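Local coordinates for protein nicotinate-nucleotide pyrophosphorylase (Pyrococcus furiosus, PDB 2I14) that probably catalyses the ATP-coupled transfer of a phosphoribosyl group from phosphoribosyl pyrophosphate to nicotinate, giving nicotinate mononucleotide for NAD biosynthesis, at residues A228-D241 and L261-S274. Numbering follows the deposited sequence.
Sequences AEALGKKLFAVRLD and LKVRGYDWVKIFVS. With ZN (zinc ion), chain H; PCP (1-alpha-pyrophosphoryl-2-alpha,3-alpha-dihydroxy-4-beta-cyclopentane-methanol-5-phosphate), chain I.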
ATOM      1  N   ALA A 228     -31.036 -22.956  25.800  1.00 74.22           N
ATOM      2  CA  ALA A 228     -32.417 -22.628  25.446  1.00 75.80           C
ATOM      3  C   ALA A 228     -33.325 -23.699  26.047  1.00 77.08           C
ATOM      4  O   ALA A 228     -34.279 -23.393  26.784  1.00 77.23           O
ATOM      5  CB  ALA A 228     -32.575 -22.589  23.933  1.00 74.91           C
ATOM      6  N   GLU A 229     -33.029 -24.957  25.719  1.00 77.48           N
ATOM      7  CA  GLU A 229     -33.779 -26.084  26.255  1.00 77.50           C
ATOM      8  C   GLU A 229     -33.278 -26.306  27.683  1.00 77.18           C
ATOM      9  O   GLU A 229     -32.656 -27.316  28.013  1.00 77.17           O
ATOM     10  CB  GLU A 229     -33.586 -27.339  25.389  1.00 78.14           C
ATOM     11  CG  GLU A 229     -32.143 -27.706  25.054  1.00 80.02           C
ATOM     12  CD  GLU A 229     -32.035 -28.939  24.147  1.00 80.95           C
ATOM     13  OE1 GLU A 229     -32.718 -28.980  23.095  1.00 81.08           O
ATOM     14  OE2 GLU A 229     -31.258 -29.862  24.483  1.00 81.16           O
ATOM     15  N   ALA A 230     -33.556 -25.305  28.507  1.00 76.39           N
ATOM     16  CA  ALA A 230     -33.197 -25.243  29.915  1.00 76.00           C
ATOM     17  C   ALA A 230     -33.615 -23.811  30.204  1.00 76.06           C
ATOM     18  O   ALA A 230     -33.288 -22.908  29.440  1.00 77.46           O
ATOM     19  CB  ALA A 230     -31.694 -25.419  30.104  1.00 75.16           C
ATOM     20  N   LEU A 231     -34.349 -23.601  31.286  1.00 75.86           N
ATOM     21  CA  LEU A 231     -34.853 -22.277  31.637  1.00 75.47           C
ATOM     22  C   LEU A 231     -35.651 -21.634  30.495  1.00 74.56           C
ATOM     23  O   LEU A 231     -36.324 -20.633  30.700  1.00 73.63           O
ATOM     24  CB  LEU A 231     -33.720 -21.341  32.111  1.00 76.23           C
ATOM     25  CG  LEU A 231     -32.239 -21.406  31.702  1.00 76.04           C
ATOM     26  CD1 LEU A 231     -31.555 -20.134  32.186  1.00 75.50           C
ATOM     27  CD2 LEU A 231     -31.551 -22.634  32.299  1.00 75.37           C
ATOM     28  N   GLY A 232     -35.592 -22.235  29.308  1.00 74.33           N
ATOM     29  CA  GLY A 232     -36.324 -21.736  28.155  1.00 74.70           C
ATOM     30  C   GLY A 232     -36.627 -20.251  28.144  1.00 75.45           C
ATOM     31  O   GLY A 232     -35.825 -19.468  27.654  1.00 76.65           O
ATOM     32  N   LYS A 233     -37.786 -19.860  28.673  1.00 75.97           N
ATOM     33  CA  LYS A 233     -38.190 -18.452  28.710  1.00 75.95           C
ATOM     34  C   LYS A 233     -37.554 -17.685  29.860  1.00 75.81           C
ATOM     35  O   LYS A 233     -37.885 -16.526  30.116  1.00 75.89           O
ATOM     36  CB  LYS A 233     -39.718 -18.329  28.794  1.00 77.01           C
ATOM     37  CG  LYS A 233     -40.442 -18.360  27.446  1.00 76.69           C
ATOM     38  CD  LYS A 233     -40.074 -17.163  26.585  1.00 76.49           C
ATOM     39  CE  LYS A 233     -40.864 -17.120  25.283  1.00 76.08           C
ATOM     40  NZ  LYS A 233     -42.297 -16.773  25.489  1.00 75.90           N
ATOM     41  N   LYS A 234     -36.647 -18.347  30.563  1.00 75.88           N
ATOM     42  CA  LYS A 234     -35.929 -17.726  31.666  1.00 76.16           C
ATOM     43  C   LYS A 234     -34.617 -17.204  31.084  1.00 75.47           C
ATOM     44  O   LYS A 234     -33.947 -16.359  31.682  1.00 76.00           O
ATOM     45  CB  LYS A 234     -35.638 -18.760  32.762  1.00 76.79           C
ATOM     46  CG  LYS A 234     -36.828 -19.131  33.635  1.00 77.96           C
ATOM     47  CD  LYS A 234     -36.999 -18.146  34.793  1.00 79.06           C
ATOM     48  CE  LYS A 234     -37.267 -16.723  34.309  1.00 78.36           C
ATOM     49  NZ  LYS A 234     -37.256 -15.748  35.431  1.00 77.66           N
ATOM     50  N   LEU A 235     -34.276 -17.719  29.905  1.00 73.70           N
ATOM     51  CA  LEU A 235     -33.055 -17.352  29.199  1.00 72.22           C
ATOM     52  C   LEU A 235     -33.264 -16.047  28.452  1.00 71.49           C
ATOM     53  O   LEU A 235     -33.733 -16.042  27.323  1.00 70.69           O
ATOM     54  CB  LEU A 235     -32.675 -18.466  28.216  1.00 71.50           C
ATOM     55  CG  LEU A 235     -31.388 -18.329  27.407  1.00 69.58           C
ATOM     56  CD1 LEU A 235     -30.218 -18.252  28.354  1.00 69.46           C
ATOM     57  CD2 LEU A 235     -31.238 -19.509  26.470  1.00 68.15           C
ATOM     58  N   PHE A 236     -32.910 -14.937  29.090  1.00 71.86           N
ATOM     59  CA  PHE A 236     -33.064 -13.630  28.473  1.00 71.54           C
ATOM     60  C   PHE A 236     -32.192 -13.428  27.245  1.00 71.42           C
ATOM     61  O   PHE A 236     -32.610 -12.781  26.282  1.00 71.04           O
ATOM     62  CB  PHE A 236     -32.745 -12.517  29.461  1.00 71.53           C
ATOM     63  CG  PHE A 236     -32.676 -11.170  28.817  1.00 72.40           C
ATOM     64  CD1 PHE A 236     -33.722 -10.720  28.016  1.00 72.90           C
ATOM     65  CD2 PHE A 236     -31.562 -10.363  28.976  1.00 72.87           C
ATOM     66  CE1 PHE A 236     -33.656  -9.485  27.382  1.00 73.98           C
ATOM     67  CE2 PHE A 236     -31.485  -9.128  28.347  1.00 73.63           C
ATOM     68  CZ  PHE A 236     -32.534  -8.687  27.548  1.00 74.03           C
ATOM     69  N   ALA A 237     -30.974 -13.961  27.290  1.00 71.13           N
ATOM     70  CA  ALA A 237     -30.053 -13.822  26.175  1.00 70.46           C
ATOM     71  C   ALA A 237     -28.922 -14.816  26.264  1.00 69.95           C
ATOM     72  O   ALA A 237     -28.709 -15.448  27.291  1.00 69.84           O
ATOM     73  CB  ALA A 237     -29.488 -12.408  26.141  1.00 69.45           C
ATOM     74  N   VAL A 238     -28.201 -14.953  25.164  1.00 70.10           N
ATOM     75  CA  VAL A 238     -27.059 -15.846  25.108  1.00 70.31           C
ATOM     76  C   VAL A 238     -25.835 -14.977  24.831  1.00 70.16           C
ATOM     77  O   VAL A 238     -25.908 -14.047  24.029  1.00 71.13           O
ATOM     78  CB  VAL A 238     -27.250 -16.901  23.993  1.00 70.06           C
ATOM     79  CG1 VAL A 238     -25.918 -17.226  23.332  1.00 70.11           C
ATOM     80  CG2 VAL A 238     -27.862 -18.165  24.590  1.00 69.51           C
ATOM     81  N   ARG A 239     -24.719 -15.261  25.499  1.00 70.03           N
ATOM     82  CA  ARG A 239     -23.505 -14.467  25.286  1.00 69.20           C
ATOM     83  C   ARG A 239     -22.462 -15.181  24.444  1.00 68.44           C
ATOM     84  O   ARG A 239     -22.117 -16.330  24.715  1.00 68.18           O
ATOM     85  CB  ARG A 239     -22.863 -14.076  26.623  1.00 68.69           C
ATOM     86  CG  ARG A 239     -21.898 -12.900  26.520  1.00 66.47           C
ATOM     87  CD  ARG A 239     -21.291 -12.519  27.868  1.00 67.05           C
ATOM     88  NE  ARG A 239     -20.063 -13.262  28.155  1.00 67.59           N
ATOM     89  CZ  ARG A 239     -19.327 -13.115  29.255  1.00 66.71           C
ATOM     90  NH1 ARG A 239     -19.682 -12.253  30.197  1.00 67.85           N
ATOM     91  NH2 ARG A 239     -18.222 -13.820  29.409  1.00 65.66           N
ATOM     92  N   LEU A 240     -21.976 -14.495  23.413  1.00 68.09           N
ATOM     93  CA  LEU A 240     -20.936 -15.044  22.552  1.00 68.13           C
ATOM     94  C   LEU A 240     -19.664 -14.230  22.751  1.00 67.72           C
ATOM     95  O   LEU A 240     -19.670 -12.997  22.631  1.00 66.91           O
ATOM     96  CB  LEU A 240     -21.346 -14.997  21.081  1.00 68.80           C
ATOM     97  CG  LEU A 240     -22.559 -15.825  20.666  1.00 69.97           C
ATOM     98  CD1 LEU A 240     -22.452 -17.233  21.257  1.00 69.59           C
ATOM     99  CD2 LEU A 240     -23.831 -15.134  21.146  1.00 70.82           C
ATOM    100  N   ASP A 241     -18.583 -14.930  23.082  1.00 67.34           N
ATOM    101  CA  ASP A 241     -17.289 -14.301  23.309  1.00 67.52           C
ATOM    102  C   ASP A 241     -16.216 -15.207  22.726  1.00 66.97           C
ATOM    103  O   ASP A 241     -15.183 -15.460  23.345  1.00 66.92           O
ATOM    104  CB  ASP A 241     -17.040 -14.088  24.815  1.00 68.18           C
ATOM    105  CG  ASP A 241     -16.966 -15.394  25.590  1.00 67.76           C
ATOM    106  OD1 ASP A 241     -16.356 -15.428  26.683  1.00 66.75           O
ATOM    107  OD2 ASP A 241     -17.527 -16.392  25.102  1.00 69.68           O
ATOM    108  N   LEU A 261     -31.151 -21.413  16.685  1.00 59.80           N
ATOM    109  CA  LEU A 261     -32.125 -21.084  17.705  1.00 59.25           C
ATOM    110  C   LEU A 261     -33.474 -20.902  17.054  1.00 60.45           C
ATOM    111  O   LEU A 261     -34.470 -21.482  17.497  1.00 61.69           O
ATOM    112  CB  LEU A 261     -31.739 -19.805  18.445  1.00 58.40           C
ATOM    113  CG  LEU A 261     -30.647 -19.935  19.514  1.00 59.49           C
ATOM    114  CD1 LEU A 261     -30.422 -18.582  20.155  1.00 57.78           C
ATOM    115  CD2 LEU A 261     -31.043 -20.971  20.570  1.00 58.25           C
ATOM    116  N   LYS A 262     -33.504 -20.096  15.999  1.00 61.43           N
ATOM    117  CA  LYS A 262     -34.736 -19.817  15.261  1.00 63.43           C
ATOM    118  C   LYS A 262     -35.403 -21.097  14.727  1.00 64.71           C
ATOM    119  O   LYS A 262     -36.624 -21.277  14.863  1.00 64.87           O
ATOM    120  CB  LYS A 262     -34.436 -18.879  14.095  1.00 62.94           C
ATOM    121  CG  LYS A 262     -35.649 -18.465  13.292  1.00 64.27           C
ATOM    122  CD  LYS A 262     -35.234 -17.762  12.006  1.00 65.15           C
ATOM    123  CE  LYS A 262     -36.434 -17.224  11.240  1.00 65.95           C
ATOM    124  NZ  LYS A 262     -36.036 -16.535   9.982  1.00 67.25           N
ATOM    125  N   VAL A 263     -34.603 -21.974  14.117  1.00 64.76           N
ATOM    126  CA  VAL A 263     -35.113 -23.232  13.579  1.00 64.52           C
ATOM    127  C   VAL A 263     -35.798 -24.053  14.668  1.00 65.76           C
ATOM    128  O   VAL A 263     -36.915 -24.538  14.477  1.00 65.47           O
ATOM    129  CB  VAL A 263     -33.980 -24.088  12.943  1.00 63.27           C
ATOM    130  CG1 VAL A 263     -34.337 -25.560  12.996  1.00 63.59           C
ATOM    131  CG2 VAL A 263     -33.795 -23.702  11.495  1.00 62.58           C
ATOM    132  N   ARG A 264     -35.126 -24.205  15.806  1.00 66.46           N
ATOM    133  CA  ARG A 264     -35.677 -24.969  16.913  1.00 66.69           C
ATOM    134  C   ARG A 264     -36.700 -24.172  17.712  1.00 68.40           C
ATOM    135  O   ARG A 264     -36.905 -24.418  18.901  1.00 69.83           O
ATOM    136  CB  ARG A 264     -34.551 -25.461  17.817  1.00 64.84           C
ATOM    137  CG  ARG A 264     -33.609 -26.403  17.102  1.00 63.15           C
ATOM    138  CD  ARG A 264     -32.460 -26.866  17.986  1.00 63.55           C
ATOM    139  NE  ARG A 264     -31.555 -27.730  17.238  1.00 63.36           N
ATOM    140  CZ  ARG A 264     -30.816 -27.323  16.208  1.00 64.02           C
ATOM    141  NH1 ARG A 264     -30.861 -26.055  15.807  1.00 63.82           N
ATOM    142  NH2 ARG A 264     -30.057 -28.192  15.551  1.00 64.21           N
ATOM    143  N   GLY A 265     -37.325 -23.204  17.050  1.00 69.05           N
ATOM    144  CA  GLY A 265     -38.363 -22.413  17.681  1.00 70.22           C
ATOM    145  C   GLY A 265     -38.029 -21.469  18.814  1.00 71.18           C
ATOM    146  O   GLY A 265     -38.946 -20.869  19.391  1.00 71.27           O
ATOM    147  N   TYR A 266     -36.756 -21.332  19.167  1.00 72.02           N
ATOM    148  CA  TYR A 266     -36.416 -20.393  20.237  1.00 73.61           C
ATOM    149  C   TYR A 266     -36.223 -19.031  19.567  1.00 73.65           C
ATOM    150  O   TYR A 266     -35.294 -18.855  18.782  1.00 74.25           O
ATOM    151  CB  TYR A 266     -35.143 -20.827  20.951  1.00 73.29           C
ATOM    152  CG  TYR A 266     -35.166 -22.273  21.373  1.00 74.38           C
ATOM    153  CD1 TYR A 266     -34.622 -23.264  20.557  1.00 73.74           C
ATOM    154  CD2 TYR A 266     -35.718 -22.654  22.598  1.00 74.34           C
ATOM    155  CE1 TYR A 266     -34.620 -24.597  20.951  1.00 74.10           C
ATOM    156  CE2 TYR A 266     -35.721 -23.992  23.001  1.00 74.18           C
ATOM    157  CZ  TYR A 266     -35.167 -24.956  22.171  1.00 74.20           C
ATOM    158  OH  TYR A 266     -35.141 -26.275  22.562  1.00 74.39           O
ATOM    159  N   ASP A 267     -37.097 -18.072  19.865  1.00 73.37           N
ATOM    160  CA  ASP A 267     -37.001 -16.769  19.216  1.00 73.66           C
ATOM    161  C   ASP A 267     -36.959 -15.527  20.099  1.00 72.77           C
ATOM    162  O   ASP A 267     -36.800 -14.411  19.596  1.00 73.00           O
ATOM    163  CB  ASP A 267     -38.143 -16.620  18.215  1.00 76.23           C
ATOM    164  CG  ASP A 267     -38.194 -17.768  17.222  1.00 79.93           C
ATOM    165  OD1 ASP A 267     -38.435 -18.914  17.667  1.00 82.25           O
ATOM    166  OD2 ASP A 267     -37.989 -17.535  16.003  1.00 80.93           O
ATOM    167  N   TRP A 268     -37.097 -15.704  21.406  1.00 70.83           N
ATOM    168  CA  TRP A 268     -37.079 -14.571  22.317  1.00 68.92           C
ATOM    169  C   TRP A 268     -35.655 -14.298  22.763  1.00 67.47           C
ATOM    170  O   TRP A 268     -35.301 -13.154  23.076  1.00 66.50           O
ATOM    171  CB  TRP A 268     -37.958 -14.869  23.533  1.00 69.85           C
ATOM    172  CG  TRP A 268     -37.523 -16.100  24.275  1.00 70.19           C
ATOM    173  CD1 TRP A 268     -36.769 -16.152  25.411  1.00 70.33           C
ATOM    174  CD2 TRP A 268     -37.760 -17.460  23.888  1.00 70.12           C
ATOM    175  NE1 TRP A 268     -36.518 -17.459  25.754  1.00 69.84           N
ATOM    176  CE2 TRP A 268     -37.114 -18.282  24.837  1.00 69.92           C
ATOM    177  CE3 TRP A 268     -38.452 -18.063  22.829  1.00 69.92           C
ATOM    178  CZ2 TRP A 268     -37.137 -19.676  24.759  1.00 70.82           C
ATOM    179  CZ3 TRP A 268     -38.474 -19.448  22.750  1.00 70.24           C
ATOM    180  CH2 TRP A 268     -37.820 -20.240  23.711  1.00 70.47           C
ATOM    181  N   VAL A 269     -34.843 -15.354  22.784  1.00 65.16           N
ATOM    182  CA  VAL A 269     -33.459 -15.224  23.205  1.00 64.74           C
ATOM    183  C   VAL A 269     -32.656 -14.326  22.262  1.00 63.89           C
ATOM    184  O   VAL A 269     -32.575 -14.567  21.053  1.00 63.48           O
ATOM    185  CB  VAL A 269     -32.760 -16.604  23.335  1.00 64.35           C
ATOM    186  CG1 VAL A 269     -33.579 -17.511  24.229  1.00 63.94           C
ATOM    187  CG2 VAL A 269     -32.566 -17.228  21.984  1.00 66.19           C
ATOM    188  N   LYS A 270     -32.081 -13.276  22.842  1.00 62.21           N
ATOM    189  CA  LYS A 270     -31.281 -12.305  22.124  1.00 60.13           C
ATOM    190  C   LYS A 270     -29.806 -12.709  22.084  1.00 59.24           C
ATOM    191  O   LYS A 270     -29.366 -13.611  22.799  1.00 58.89           O
ATOM    192  CB  LYS A 270     -31.411 -10.951  22.801  1.00 60.52           C
ATOM    193  CG  LYS A 270     -32.837 -10.450  22.949  1.00 61.02           C
ATOM    194  CD  LYS A 270     -32.870  -9.224  23.858  1.00 61.82           C
ATOM    195  CE  LYS A 270     -34.222  -8.565  23.872  1.00 62.48           C
ATOM    196  NZ  LYS A 270     -34.584  -8.086  22.515  1.00 64.55           N
ATOM    197  N   ILE A 271     -29.048 -12.027  21.234  1.00 57.91           N
ATOM    198  CA  ILE A 271     -27.628 -12.298  21.095  1.00 56.76           C
ATOM    199  C   ILE A 271     -26.814 -11.190  21.735  1.00 55.60           C
ATOM    200  O   ILE A 271     -26.805 -10.055  21.259  1.00 55.59           O
ATOM    201  CB  ILE A 271     -27.216 -12.402  19.621  1.00 57.31           C
ATOM    202  CG1 ILE A 271     -28.100 -13.430  18.903  1.00 57.84           C
ATOM    203  CG2 ILE A 271     -25.754 -12.820  19.525  1.00 56.52           C
ATOM    204  CD1 ILE A 271     -27.938 -14.851  19.410  1.00 57.90           C
ATOM    205  N   PHE A 272     -26.141 -11.530  22.826  1.00 54.21           N
ATOM    206  CA  PHE A 272     -25.309 -10.591  23.548  1.00 53.30           C
ATOM    207  C   PHE A 272     -23.856 -11.001  23.303  1.00 52.75           C
ATOM    208  O   PHE A 272     -23.489 -12.162  23.515  1.00 52.15           O
ATOM    209  CB  PHE A 272     -25.647 -10.659  25.028  1.00 55.02           C
ATOM    210  CG  PHE A 272     -24.939  -9.633  25.859  1.00 57.91           C
ATOM    211  CD1 PHE A 272     -23.572  -9.743  26.124  1.00 57.54           C
ATOM    212  CD2 PHE A 272     -25.634  -8.547  26.378  1.00 57.75           C
ATOM    213  CE1 PHE A 272     -22.914  -8.786  26.891  1.00 57.24           C
ATOM    214  CE2 PHE A 272     -24.983  -7.581  27.147  1.00 57.82           C
ATOM    215  CZ  PHE A 272     -23.624  -7.699  27.405  1.00 57.67           C
ATOM    216  N   VAL A 273     -23.036 -10.062  22.828  1.00 51.67           N
ATOM    217  CA  VAL A 273     -21.632 -10.366  22.553  1.00 49.58           C
ATOM    218  C   VAL A 273     -20.653  -9.458  23.282  1.00 47.56           C
ATOM    219  O   VAL A 273     -20.952  -8.315  23.628  1.00 45.65           O
ATOM    220  CB  VAL A 273     -21.299 -10.295  21.036  1.00 49.80           C
ATOM    221  CG1 VAL A 273     -22.260 -11.150  20.245  1.00 47.61           C
ATOM    222  CG2 VAL A 273     -21.316  -8.846  20.566  1.00 49.77           C
ATOM    223  N   SER A 274     -19.474 -10.000  23.517  1.00 46.04           N
ATOM    224  CA  SER A 274     -18.438  -9.261  24.180  1.00 47.57           C
ATOM    225  C   SER A 274     -17.142  -9.974  23.818  1.00 48.11           C
ATOM    226  O   SER A 274     -17.157 -11.140  23.421  1.00 46.48           O
ATOM    227  CB  SER A 274     -18.663  -9.289  25.690  1.00 47.96           C
ATOM    228  OG  SER A 274     -18.403 -10.584  26.204  1.00 50.47           O
TER
HETATM  229 ZN    ZN H 393     -16.001 -18.059  25.802  1.00 76.97          ZN
HETATM  230  C1  PCP I 392     -13.714 -10.608  28.816  1.00111.93           C
HETATM  231  C2  PCP I 392     -13.716  -9.490  29.882  1.00111.61           C
HETATM  232  C3  PCP I 392     -15.035  -8.718  29.628  1.00110.94           C
HETATM  233  C4  PCP I 392     -15.235  -8.774  28.097  1.00109.76           C
HETATM  234  C5  PCP I 392     -14.648 -10.102  27.764  1.00110.52           C
HETATM  235  CP  PCP I 392     -14.591  -7.596  27.298  1.00108.33           C
HETATM  236  O1  PCP I 392     -14.358 -11.886  29.344  1.00112.65           O
HETATM  237  O2  PCP I 392     -13.695 -10.035  31.204  1.00112.56           O
HETATM  238  O3  PCP I 392     -16.177  -9.326  30.257  1.00110.29           O
HETATM  239  OP  PCP I 392     -13.132  -7.462  27.431  1.00106.10           O
HETATM  240  P   PCP I 392     -12.153  -7.022  26.199  1.00104.66           P
HETATM  241  O1P PCP I 392     -11.208  -6.021  26.739  1.00104.02           O
HETATM  242  O2P PCP I 392     -13.038  -6.454  25.133  1.00103.28           O
HETATM  243  O3P PCP I 392     -11.448  -8.267  25.777  1.00103.89           O
HETATM  244  PA  PCP I 392     -14.498 -13.245  28.528  1.00112.98           P
HETATM  245  O1A PCP I 392     -13.105 -13.611  28.046  1.00111.85           O
HETATM  246  O2A PCP I 392     -15.437 -12.948  27.376  1.00112.50           O
HETATM  247  O3A PCP I 392     -15.086 -14.230  29.589  1.00110.50           O
HETATM  248  PB  PCP I 392     -14.933 -14.478  31.111  1.00106.90           P
HETATM  249  O1B PCP I 392     -15.622 -15.727  31.546  1.00106.90           O
HETATM  250  O2B PCP I 392     -15.519 -13.410  31.896  1.00106.05           O
HETATM  251  O3B PCP I 392     -13.496 -14.584  31.498  1.00106.94           O
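Val238 and Leu240 each bond twice to the neighbouring strand, tying 237-240 to 270-274 in parallel register. Val238 N reaches Lys270 O at 3.0 Å and Val238 O takes the amide of Phe272; Leu240 N then meets Phe272 O at 2.8 Å, and Leu240 O accepts from Ser274 N. Helix 250-263 makes the crossover between the two strands, a beta-alpha-beta unit of the TIM-barrel-like domain of this family.

At the strand ends nearest the ligand, Asp241 OD2 binds zinc at 2.4 Å, with His184 as a second ligand, while Arg239 NH2 comes within 3.2 Å of PCP O3A, a diphosphate oxygen. A chi1 of -161°, with CG anti to the backbone N, lays the Arg239 chain beside Phe272, both pointing the same way, and Arg239 CG lies 3.6 Å from Phe272 CD1. Ser274 OG sits over one face of the guanidinium.

On the far side of the sheet from Arg239 and Phe272, Leu240 CD2 packs on Ile271 CG2, next to helix 250-263.

At the opposite end, the Trp268 indole sends NE1 to Gly232 O, 2.9 Å away, in a bent bond (136° at the hydrogen). That carbonyl also receives Leu235 N, from its other face. Lys233 CD stands almost straight above the five-membered ring of Trp268, 3.4 Å from its centroid, a CH-pi contact, and Val269 CG1 covers the opposite face. A leucine in place of Trp268 would probably leave Gly232 O without its indole donor and the Lys233 chain without the flat ring beneath it. Beyond, Ala228 CB makes a CH-pi contact over the Tyr266 ring.

The chemistry is thus divided: an indole N-H bond together with CH-pi and apolar contacts holds the turn end, while the other end places a carboxylate on zinc and a guanidinium cation beside the diphosphate.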